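Local coordinates for protein glycoside hydrolase family 61 (Trichoderma reesei QM6a, PDB 5O2X) that probably cleaves cellulose or related polysaccharides by oxidation at a copper centre, as a lytic polysaccharide monooxygenase of family AA9, at residues A[34-39]-A[58-63]; A[84-89]-A[161-166]; A[115-120]-A[138-143]. All blocks are in the same frame, centred on the assembly; numbering follows the deposited sequence. Where two conformers were deposited one is given.

Interaction 1 of 3, residues A[34-39]-A[58-63]; sequences WTAADL and KNATNA. With NAG (2-acetamido-2-deoxy-beta-D-glucopyranose), chain B.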
loop_
_atom_site.group_PDB
_atom_site.type_symbol
_atom_site.label_atom_id
_atom_site.label_comp_id
_atom_site.label_asym_id
_atom_site.label_seq_id
_atom_site.Cartn_x
_atom_site.Cartn_y
_atom_site.Cartn_z
ATOM N N TRP A 34 0.258 9.405 5.158
ATOM C CA TRP A 34 -0.679 9.697 6.247
ATOM C C TRP A 34 -0.015 9.532 7.616
ATOM O O TRP A 34 0.890 8.731 7.821
ATOM C CB TRP A 34 -1.894 8.796 6.122
ATOM C CG TRP A 34 -2.857 9.229 5.025
ATOM C CD1 TRP A 34 -2.539 9.666 3.771
ATOM C CD2 TRP A 34 -4.274 9.342 5.163
ATOM N NE1 TRP A 34 -3.695 10.040 3.113
ATOM C CE2 TRP A 34 -4.768 9.885 3.955
ATOM C CE3 TRP A 34 -5.171 9.122 6.216
ATOM C CZ2 TRP A 34 -6.104 10.209 3.763
ATOM C CZ3 TRP A 34 -6.500 9.433 6.002
ATOM C CH2 TRP A 34 -6.950 9.982 4.815
ATOM N N THR A 35 -0.504 10.329 8.565
ATOM C CA THR A 35 -0.085 10.155 9.955
ATOM C C THR A 35 -0.769 8.929 10.531
ATOM O O THR A 35 -1.967 8.779 10.335
ATOM C CB THR A 35 -0.482 11.396 10.756
ATOM O OG1 THR A 35 0.184 12.531 10.174
ATOM C CG2 THR A 35 -0.139 11.280 12.231
ATOM N N ALA A 36 -0.035 8.043 11.178
ATOM C CA ALA A 36 -0.625 6.842 11.752
ATOM C C ALA A 36 0.143 6.456 13.011
ATOM O O ALA A 36 1.261 6.914 13.260
ATOM C CB ALA A 36 -0.668 5.700 10.752
ATOM N N ALA A 37 -0.479 5.575 13.790
ATOM C CA ALA A 37 -0.017 5.255 15.137
ATOM C C ALA A 37 0.714 3.907 15.218
ATOM O O ALA A 37 0.776 3.310 16.299
ATOM C CB ALA A 37 -1.159 5.349 16.124
ATOM N N ASP A 38 1.334 3.485 14.112
ATOM C CA ASP A 38 2.169 2.285 14.085
ATOM C C ASP A 38 3.590 2.548 14.552
ATOM O O ASP A 38 4.560 2.263 13.840
ATOM C CB ASP A 38 2.132 1.616 12.700
ATOM C CG ASP A 38 2.577 2.502 11.564
ATOM O OD1 ASP A 38 2.343 3.713 11.566
ATOM O OD2 ASP A 38 3.176 1.975 10.537
ATOM N N LEU A 39 3.717 3.102 15.784
ATOM C CA LEU A 39 5.000 3.449 16.378
ATOM C C LEU A 39 5.908 2.218 16.584
ATOM O O LEU A 39 7.116 2.346 16.649
ATOM C CB LEU A 39 4.824 4.173 17.703
ATOM C CG LEU A 39 4.503 5.683 17.599
ATOM C CD1 LEU A 39 3.208 5.988 16.908
ATOM C CD2 LEU A 39 4.519 6.260 19.020
ATOM N N LYS A 58 -3.416 2.361 11.945
ATOM C CA LYS A 58 -4.040 2.733 13.206
ATOM C C LYS A 58 -4.189 4.237 13.377
ATOM O O LYS A 58 -3.258 5.019 13.247
ATOM C CB LYS A 58 -3.243 2.152 14.372
ATOM C CG LYS A 58 -3.350 0.660 14.443
ATOM C CD LYS A 58 -2.529 0.114 15.635
ATOM C CE LYS A 58 -2.579 -1.384 15.716
ATOM N NZ LYS A 58 -1.808 -1.856 16.897
ATOM N N ASN A 59 -5.426 4.635 13.705
ATOM C CA ASN A 59 -5.749 6.013 14.046
ATOM C C ASN A 59 -5.347 6.971 12.949
ATOM O O ASN A 59 -5.128 8.141 13.208
ATOM C CB ASN A 59 -5.116 6.415 15.389
ATOM C CG ASN A 59 -5.658 5.649 16.520
ATOM O OD1 ASN A 59 -6.640 4.936 16.405
ATOM N ND2 ASN A 59 -5.025 5.840 17.687
ATOM N N ALA A 60 -5.324 6.529 11.671
ATOM C CA ALA A 60 -4.661 7.366 10.685
ATOM C C ALA A 60 -5.444 8.654 10.428
ATOM O O ALA A 60 -6.672 8.648 10.360
ATOM C CB ALA A 60 -4.476 6.615 9.376
ATOM N N THR A 61 -4.684 9.714 10.212
ATOM C CA THR A 61 -5.236 11.004 9.822
ATOM C C THR A 61 -4.519 11.483 8.576
ATOM O O THR A 61 -3.363 11.128 8.294
ATOM C CB THR A 61 -5.142 12.032 10.984
ATOM O OG1 THR A 61 -3.788 12.159 11.408
ATOM C CG2 THR A 61 -5.992 11.649 12.134
ATOM N N ASN A 62 -5.211 12.323 7.833
ATOM C CA ASN A 62 -4.812 12.653 6.479
ATOM C C ASN A 62 -3.409 13.242 6.432
ATOM O O ASN A 62 -3.070 14.165 7.179
ATOM C CB ASN A 62 -5.749 13.693 5.880
ATOM C CG ASN A 62 -7.199 13.257 5.845
ATOM O OD1 ASN A 62 -7.758 12.850 6.870
ATOM N ND2 ASN A 62 -7.830 13.346 4.685
ATOM N N ALA A 63 -2.619 12.817 5.446
ATOM C CA ALA A 63 -1.445 13.573 5.054
ATOM C C ALA A 63 -1.886 14.972 4.641
ATOM O O ALA A 63 -2.945 15.138 4.024
ATOM C CB ALA A 63 -0.730 12.895 3.885
HETATM C C1 NAG B . -5.527 5.255 18.880
HETATM C C2 NAG B . -4.422 5.064 19.916
HETATM C C3 NAG B . -5.077 4.570 21.212
HETATM C C4 NAG B . -6.192 5.468 21.665
HETATM C C5 NAG B . -7.175 5.706 20.546
HETATM C C6 NAG B . -8.282 6.737 20.863
HETATM C C7 NAG B . -2.191 4.152 19.480
HETATM C C8 NAG B . -1.397 2.949 19.058
HETATM N N2 NAG B . -3.491 4.040 19.452
HETATM O O3 NAG B . -4.065 4.496 22.247
HETATM O O4 NAG B . -6.859 4.919 22.810
HETATM O O5 NAG B . -6.485 6.182 19.406
HETATM O O6 NAG B . -7.744 7.905 21.451
HETATM O O7 NAG B . -1.636 5.180 19.826
#
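The indole of W34 lies flat over the backbone of 61-63. CA of N62 sits 3.4 Å from the centroid of its six-membered ring and only 7° off the ring normal, a CH-pi contact over the face. A63 N rests above the same face nearer the rim, and A63 CB reaches W34 CD1 at 3.7 Å. CB of A60 meets the edge instead. The carboxamide of N62 runs alongside the indole, 26° from its plane, with CG 3.4 Å from W34 CH2; its ND2 is hydrogen-bonded to the carbonyls of C101 and V104, and W34 NE1 to OD1 of N179, so both polar ends are fixed outside the pair. Farther along, T35 and T61 form a hydrogen-bonded antiparallel pair with two bonds: T35 N gives to T61 O (3.0 Å) and T61 N to T35 O (2.9 Å). A37 N hydrogen-bonds to K58 O at 2.9 Å. At the outer edge N59 carries an N-linked glycan, its ND2 joined to C1 of the NAG, whose acetyl carbon C7 packs 3.7 Å from A37 CB. The arrangement is a single antiparallel bridge between two irregular loop segments, one of them N-glycosylated at N59, on the AA9 domain.

Interaction 2 of 3, residues A[84-89]-A[161-166]; sequences WPHPGP and ALHSAG. With CU (copper (II) ion), chain S; SO4 (sulfate ion), chain T.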
loop_
_atom_site.group_PDB
_atom_site.type_symbol
_atom_site.label_atom_id
_atom_site.label_comp_id
_atom_site.label_asym_id
_atom_site.label_seq_id
_atom_site.Cartn_x
_atom_site.Cartn_y
_atom_site.Cartn_z
ATOM N N TRP A 84 12.656 -6.716 5.184
ATOM C CA TRP A 84 11.302 -7.067 5.587
ATOM C C TRP A 84 11.309 -8.545 6.018
ATOM O O TRP A 84 11.899 -9.369 5.342
ATOM C CB TRP A 84 10.358 -6.883 4.383
ATOM C CG TRP A 84 8.960 -7.328 4.691
ATOM C CD1 TRP A 84 8.382 -8.509 4.346
ATOM C CD2 TRP A 84 8.007 -6.639 5.498
ATOM N NE1 TRP A 84 7.131 -8.625 4.885
ATOM C CE2 TRP A 84 6.873 -7.467 5.586
ATOM C CE3 TRP A 84 7.978 -5.386 6.137
ATOM C CZ2 TRP A 84 5.746 -7.092 6.331
ATOM C CZ3 TRP A 84 6.858 -5.034 6.834
ATOM C CH2 TRP A 84 5.775 -5.870 6.942
ATOM N N PRO A 85 10.649 -8.882 7.139
ATOM C CA PRO A 85 10.868 -10.203 7.743
ATOM C C PRO A 85 9.884 -11.297 7.391
ATOM O O PRO A 85 10.112 -12.410 7.841
ATOM C CB PRO A 85 10.868 -9.902 9.260
ATOM C CG PRO A 85 9.919 -8.749 9.382
ATOM C CD PRO A 85 10.181 -7.908 8.168
ATOM N N HIS A 86 8.771 -11.026 6.728
ATOM C CA HIS A 86 7.677 -11.985 6.664
ATOM C C HIS A 86 7.247 -12.363 5.231
ATOM O O HIS A 86 7.298 -11.546 4.338
ATOM C CB HIS A 86 6.407 -11.430 7.320
ATOM C CG HIS A 86 6.592 -10.885 8.705
ATOM N ND1 HIS A 86 7.139 -11.614 9.718
ATOM C CD2 HIS A 86 6.236 -9.702 9.248
ATOM C CE1 HIS A 86 7.078 -10.883 10.836
ATOM N NE2 HIS A 86 6.557 -9.708 10.587
ATOM N N PRO A 87 6.723 -13.580 5.062
ATOM C CA PRO A 87 6.162 -14.008 3.773
ATOM C C PRO A 87 4.710 -13.528 3.593
ATOM O O PRO A 87 3.896 -13.654 4.500
ATOM C CB PRO A 87 6.175 -15.536 3.906
ATOM C CG PRO A 87 5.957 -15.788 5.381
ATOM C CD PRO A 87 6.735 -14.691 6.044
ATOM N N GLY A 88 4.423 -13.029 2.395
ATOM C CA GLY A 88 3.058 -12.761 2.031
ATOM C C GLY A 88 2.925 -11.900 0.794
ATOM O O GLY A 88 3.911 -11.518 0.155
ATOM N N PRO A 89 1.669 -11.587 0.442
ATOM C CA PRO A 89 1.363 -10.832 -0.772
ATOM C C PRO A 89 1.522 -9.330 -0.581
ATOM O O PRO A 89 1.598 -8.810 0.539
ATOM C CB PRO A 89 -0.130 -11.167 -0.984
ATOM C CG PRO A 89 -0.668 -11.302 0.410
ATOM C CD PRO A 89 0.462 -12.036 1.138
ATOM N N ALA A 161 1.346 -10.120 5.947
ATOM C CA ALA A 161 2.203 -11.175 6.426
ATOM C C ALA A 161 1.362 -12.361 6.848
ATOM O O ALA A 161 0.391 -12.214 7.602
ATOM C CB ALA A 161 3.032 -10.702 7.588
ATOM N N LEU A 162 1.783 -13.554 6.380
ATOM C CA LEU A 162 1.006 -14.768 6.535
ATOM C C LEU A 162 1.676 -15.828 7.400
ATOM O O LEU A 162 1.152 -16.944 7.487
ATOM C CB LEU A 162 0.647 -15.352 5.165
ATOM C CG LEU A 162 -0.188 -14.460 4.264
ATOM C CD1 LEU A 162 -0.370 -15.156 2.920
ATOM C CD2 LEU A 162 -1.535 -14.097 4.887
ATOM N N HIS A 163 2.823 -15.536 8.000
ATOM C CA HIS A 163 3.511 -16.557 8.799
ATOM C C HIS A 163 2.693 -17.084 9.976
ATOM O O HIS A 163 2.885 -18.217 10.401
ATOM C CB HIS A 163 4.845 -16.006 9.286
ATOM C CG HIS A 163 4.714 -14.746 10.067
ATOM N ND1 HIS A 163 4.258 -13.575 9.500
ATOM C CD2 HIS A 163 4.909 -14.509 11.388
ATOM C CE1 HIS A 163 4.208 -12.658 10.452
ATOM N NE2 HIS A 163 4.604 -13.192 11.598
ATOM N N SER A 164 1.753 -16.293 10.474
ATOM C CA SER A 164 0.875 -16.668 11.614
ATOM C C SER A 164 -0.573 -16.751 11.200
ATOM O O SER A 164 -1.453 -16.873 12.034
ATOM C CB SER A 164 1.063 -15.694 12.800
ATOM O OG SER A 164 2.376 -15.865 13.322
ATOM N N ALA A 165 -0.836 -16.764 9.883
ATOM C CA ALA A 165 -2.203 -16.677 9.358
ATOM C C ALA A 165 -2.968 -17.959 9.373
ATOM O O ALA A 165 -4.161 -17.973 9.026
ATOM C CB ALA A 165 -2.158 -16.096 7.976
ATOM N N GLY A 166 -2.354 -19.066 9.834
ATOM C CA GLY A 166 -3.094 -20.312 9.933
ATOM C C GLY A 166 -4.104 -20.355 11.030
ATOM O O GLY A 166 -4.977 -21.219 10.998
HETATM CU CU CU S . 6.352 -8.205 11.797
HETATM S S SO4 T . 5.764 -12.178 14.952
HETATM O O1 SO4 T . 6.483 -13.461 14.824
HETATM O O2 SO4 T . 5.502 -12.063 16.398
HETATM O O3 SO4 T . 6.594 -11.080 14.382
HETATM O O4 SO4 T . 4.564 -12.198 14.185
HETATM O O HOH W 1 8.520 -8.588 12.773
HETATM O O HOH W 2 5.153 -9.423 12.909
#
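H86 and H163 stack their imidazoles in an offset, nearly parallel pair, centroids 3.9 Å apart and planes at 7°. The overlap is partial: CE1 of H163 lies over the rim of the H86 ring, 3.2 Å from H86 ND1. With CG of H163 between its backbone N and carbonyl carbon (chi1 57°), the ring is turned back over H86. P85 CG covers the other face of H86, leaving that ring sandwiched.

Metal coordination comes from H86 NE2, 1.9 Å from the copper; H86 and the methylated N-terminal histidine form the histidine brace typical of these enzymes, Y174 belongs to the site, and two waters bind the metal. Of the polar bonds, H163 NE2 donates to O4 of a sulfate at 2.8 Å, nearly straight at 166°. Q172 also binds this ion, probably a crystallisation component, and the copper-bound water nearer to it donates to its O3. Between the backbones, L162 N donates to P87 O at 2.8 Å.

Apolar contacts fill in around these bonds: A161 CB lies 3.5 Å from H86 CB, P87 CD packs on H163 CB, and P89 CD meets L162 CD1 at 3.7 Å. Replacing H163 by alanine would remove the ring, and is likely to leave one face of H86 without its stacking partner and the sulfate with one donor fewer.

The chemistry implies a copper ligand held flat between a proline and a second-shell histidine, whose N-H holds the sulfate beside the copper-bound water and could probably meet another acceptor there.

Interaction 3 of 3, residues A[115-120]-A[138-143]; sequences DGVGLL and NTWVVK. With MAN (alpha-D-mannopyranose), chain I.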
loop_
_atom_site.group_PDB
_atom_site.type_symbol
_atom_site.label_atom_id
_atom_site.label_comp_id
_atom_site.label_asym_id
_atom_site.label_seq_id
_atom_site.Cartn_x
_atom_site.Cartn_y
_atom_site.Cartn_z
ATOM N N ASP A 115 -2.690 -3.213 -8.407
ATOM C CA ASP A 115 -1.784 -4.342 -8.576
ATOM C C ASP A 115 -1.983 -5.287 -7.423
ATOM O O ASP A 115 -2.640 -4.988 -6.411
ATOM C CB ASP A 115 -0.304 -3.948 -8.804
ATOM C CG ASP A 115 0.520 -3.690 -7.567
ATOM O OD1 ASP A 115 -0.082 -3.442 -6.505
ATOM O OD2 ASP A 115 1.772 -3.715 -7.679
ATOM N N GLY A 116 -1.428 -6.503 -7.578
ATOM C CA GLY A 116 -1.504 -7.485 -6.517
ATOM C C GLY A 116 -0.757 -8.723 -6.920
ATOM O O GLY A 116 -1.055 -9.332 -7.954
ATOM N N VAL A 117 0.224 -9.102 -6.087
ATOM C CA VAL A 117 1.021 -10.310 -6.303
ATOM C C VAL A 117 0.982 -11.139 -5.052
ATOM O O VAL A 117 1.130 -10.601 -3.924
ATOM C CB VAL A 117 2.482 -9.943 -6.672
ATOM C CG1 VAL A 117 3.350 -11.185 -6.853
ATOM C CG2 VAL A 117 2.508 -9.122 -7.960
ATOM N N GLY A 118 0.799 -12.445 -5.217
ATOM C CA GLY A 118 0.683 -13.339 -4.108
ATOM C C GLY A 118 1.793 -14.369 -4.042
ATOM O O GLY A 118 2.969 -14.025 -3.829
ATOM N N LEU A 119 1.405 -15.630 -4.204
ATOM C CA LEU A 119 2.293 -16.760 -4.172
ATOM C C LEU A 119 2.869 -16.965 -5.560
ATOM O O LEU A 119 2.130 -17.256 -6.508
ATOM C CB LEU A 119 1.508 -17.990 -3.714
ATOM C CG LEU A 119 2.276 -19.306 -3.663
ATOM C CD1 LEU A 119 3.415 -19.287 -2.662
ATOM C CD2 LEU A 119 1.291 -20.400 -3.327
ATOM N N LEU A 120 4.162 -16.854 -5.676
ATOM C CA LEU A 120 4.801 -16.977 -6.968
ATOM C C LEU A 120 5.097 -18.395 -7.332
ATOM O O LEU A 120 5.091 -18.749 -8.530
ATOM C CB LEU A 120 6.019 -16.089 -6.971
ATOM C CG LEU A 120 5.568 -14.595 -6.915
ATOM C CD1 LEU A 120 6.764 -13.739 -6.701
ATOM C CD2 LEU A 120 4.869 -14.211 -8.217
ATOM N N ASN A 138 14.213 -4.108 -0.372
ATOM C CA ASN A 138 13.065 -3.687 0.387
ATOM C C ASN A 138 12.178 -2.678 -0.334
ATOM O O ASN A 138 11.583 -1.794 0.271
ATOM C CB ASN A 138 13.442 -3.161 1.801
ATOM C CG ASN A 138 13.214 -4.147 2.904
ATOM O OD1 ASN A 138 13.382 -5.368 2.735
ATOM N ND2 ASN A 138 12.810 -3.620 4.052
ATOM N N THR A 139 12.058 -2.863 -1.666
ATOM C CA THR A 139 11.244 -1.965 -2.457
ATOM C C THR A 139 10.175 -2.727 -3.204
ATOM O O THR A 139 10.282 -3.927 -3.488
ATOM C CB THR A 139 12.070 -1.119 -3.434
ATOM O OG1 THR A 139 12.652 -1.931 -4.463
ATOM C CG2 THR A 139 13.134 -0.317 -2.713
ATOM N N TRP A 140 9.139 -1.968 -3.597
ATOM C CA TRP A 140 8.066 -2.436 -4.491
ATOM C C TRP A 140 7.781 -1.314 -5.437
ATOM O O TRP A 140 7.758 -0.139 -5.027
ATOM C CB TRP A 140 6.808 -2.811 -3.712
ATOM C CG TRP A 140 5.777 -3.488 -4.544
ATOM C CD1 TRP A 140 4.623 -2.948 -5.075
ATOM C CD2 TRP A 140 5.831 -4.831 -5.025
ATOM N NE1 TRP A 140 3.960 -3.874 -5.817
ATOM C CE2 TRP A 140 4.668 -5.044 -5.826
ATOM C CE3 TRP A 140 6.735 -5.885 -4.859
ATOM C CZ2 TRP A 140 4.394 -6.277 -6.440
ATOM C CZ3 TRP A 140 6.457 -7.090 -5.444
ATOM C CH2 TRP A 140 5.323 -7.278 -6.245
ATOM N N VAL A 141 7.504 -1.635 -6.716
ATOM C CA VAL A 141 7.176 -0.657 -7.749
ATOM C C VAL A 141 5.759 -0.867 -8.223
ATOM O O VAL A 141 5.388 -1.986 -8.577
ATOM C CB VAL A 141 8.153 -0.775 -8.938
ATOM C CG1 VAL A 141 7.782 0.203 -10.056
ATOM C CG2 VAL A 141 9.568 -0.503 -8.445
ATOM N N VAL A 142 4.967 0.223 -8.255
ATOM C CA VAL A 142 3.612 0.209 -8.855
ATOM C C VAL A 142 3.581 1.264 -9.944
ATOM O O VAL A 142 4.213 2.301 -9.831
ATOM C CB VAL A 142 2.514 0.412 -7.763
ATOM C CG1 VAL A 142 2.476 1.850 -7.278
ATOM C CG2 VAL A 142 1.145 -0.063 -8.240
ATOM N N LYS A 143 2.774 1.004 -10.967
ATOM C CA LYS A 143 2.549 1.958 -12.035
ATOM C C LYS A 143 1.165 2.580 -11.934
ATOM O O LYS A 143 0.162 1.858 -11.839
ATOM C CB LYS A 143 2.755 1.281 -13.385
ATOM C CG LYS A 143 2.441 2.203 -14.547
ATOM C CD LYS A 143 2.821 1.586 -15.888
ATOM C CE LYS A 143 2.061 2.218 -17.052
ATOM N NZ LYS A 143 2.322 1.527 -18.359
HETATM C C1 MAN I . -0.171 -10.819 -10.901
HETATM C C2 MAN I . 1.205 -11.224 -11.416
HETATM C C3 MAN I . 1.102 -11.901 -12.800
HETATM C C4 MAN I . 0.084 -13.053 -12.655
HETATM C C5 MAN I . -1.276 -12.529 -12.221
HETATM C C6 MAN I . -2.361 -13.615 -12.108
HETATM O O2 MAN I . 1.755 -12.100 -10.408
HETATM O O3 MAN I . 2.362 -12.407 -13.232
HETATM O O4 MAN I . -0.075 -13.706 -13.925
HETATM O O5 MAN I . -1.092 -11.878 -10.955
HETATM O O6 MAN I . -2.213 -14.420 -10.930
HETATM O O HOH W 3 3.375 -3.491 -9.821
#
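D115 and W140 reach across from their two strands and pass alongside each other, and their one polar contact is made at the edge of the indole. NE1 of W140 donates to OD2 of D115 at 2.9 Å with an N-H...O angle of 160°. The oxygen lies close to the ring plane and accepts through its syn lone pair, while the carboxylate as a whole is turned 62° from the indole. W140 has CG anti to its backbone N (chi1 -171°), which carries the ring out from strand 139-143 towards strand 110-121. Along the same indole edge, beyond NE1, V117 sets CG2 and CB against the CZ2/CH2 end, with CG2 at the edge, 3.7 Å from W140 CZ2. In one of its two conformers V142 brings CG2 to 3.7 Å from CG of D115, a less certain contact. A water donates to both D115 OD2 (2.7 Å) and V141 O (2.8 Å), adding a bridge from the aspartate to the strand backbone.

The two strand segments approach to 8.8 Å between axes, so these side chains and the water join them without a backbone bond. OD2 thus takes two hydrogen bonds, one from the indole and one from the water, in a buried setting. OD1 lies close to OD2 of D92; this proximity would probably raise the proton affinity of one of the two carboxylates, so that a proton may be shared or retained between them.

In the fold
Interaction 1 comes first along the chain, in the loops flanking helix 53-56. Interaction 2 follows, pairing the loop before strand 90-96 with the one after strand 151-161, and interaction 3 falls between those two segments in sequence. Interactions 2 and 3 have centres 14 Å apart and touch: W84 N probably hydrogen-bonds N138 OD1, and P89 packs on V117 and G118. Interaction 3 joins strand 139-143, an outermost strand of the five-stranded sheet, to strand 110-121 of the seven-stranded one. Interaction 1 lies about 22 Å from interaction 2 and 23 Å from interaction 3, centre to centre, the latter across the chain's centre. The copper-ligand loop 84-89 thus adjoins the segments that join the two sheets.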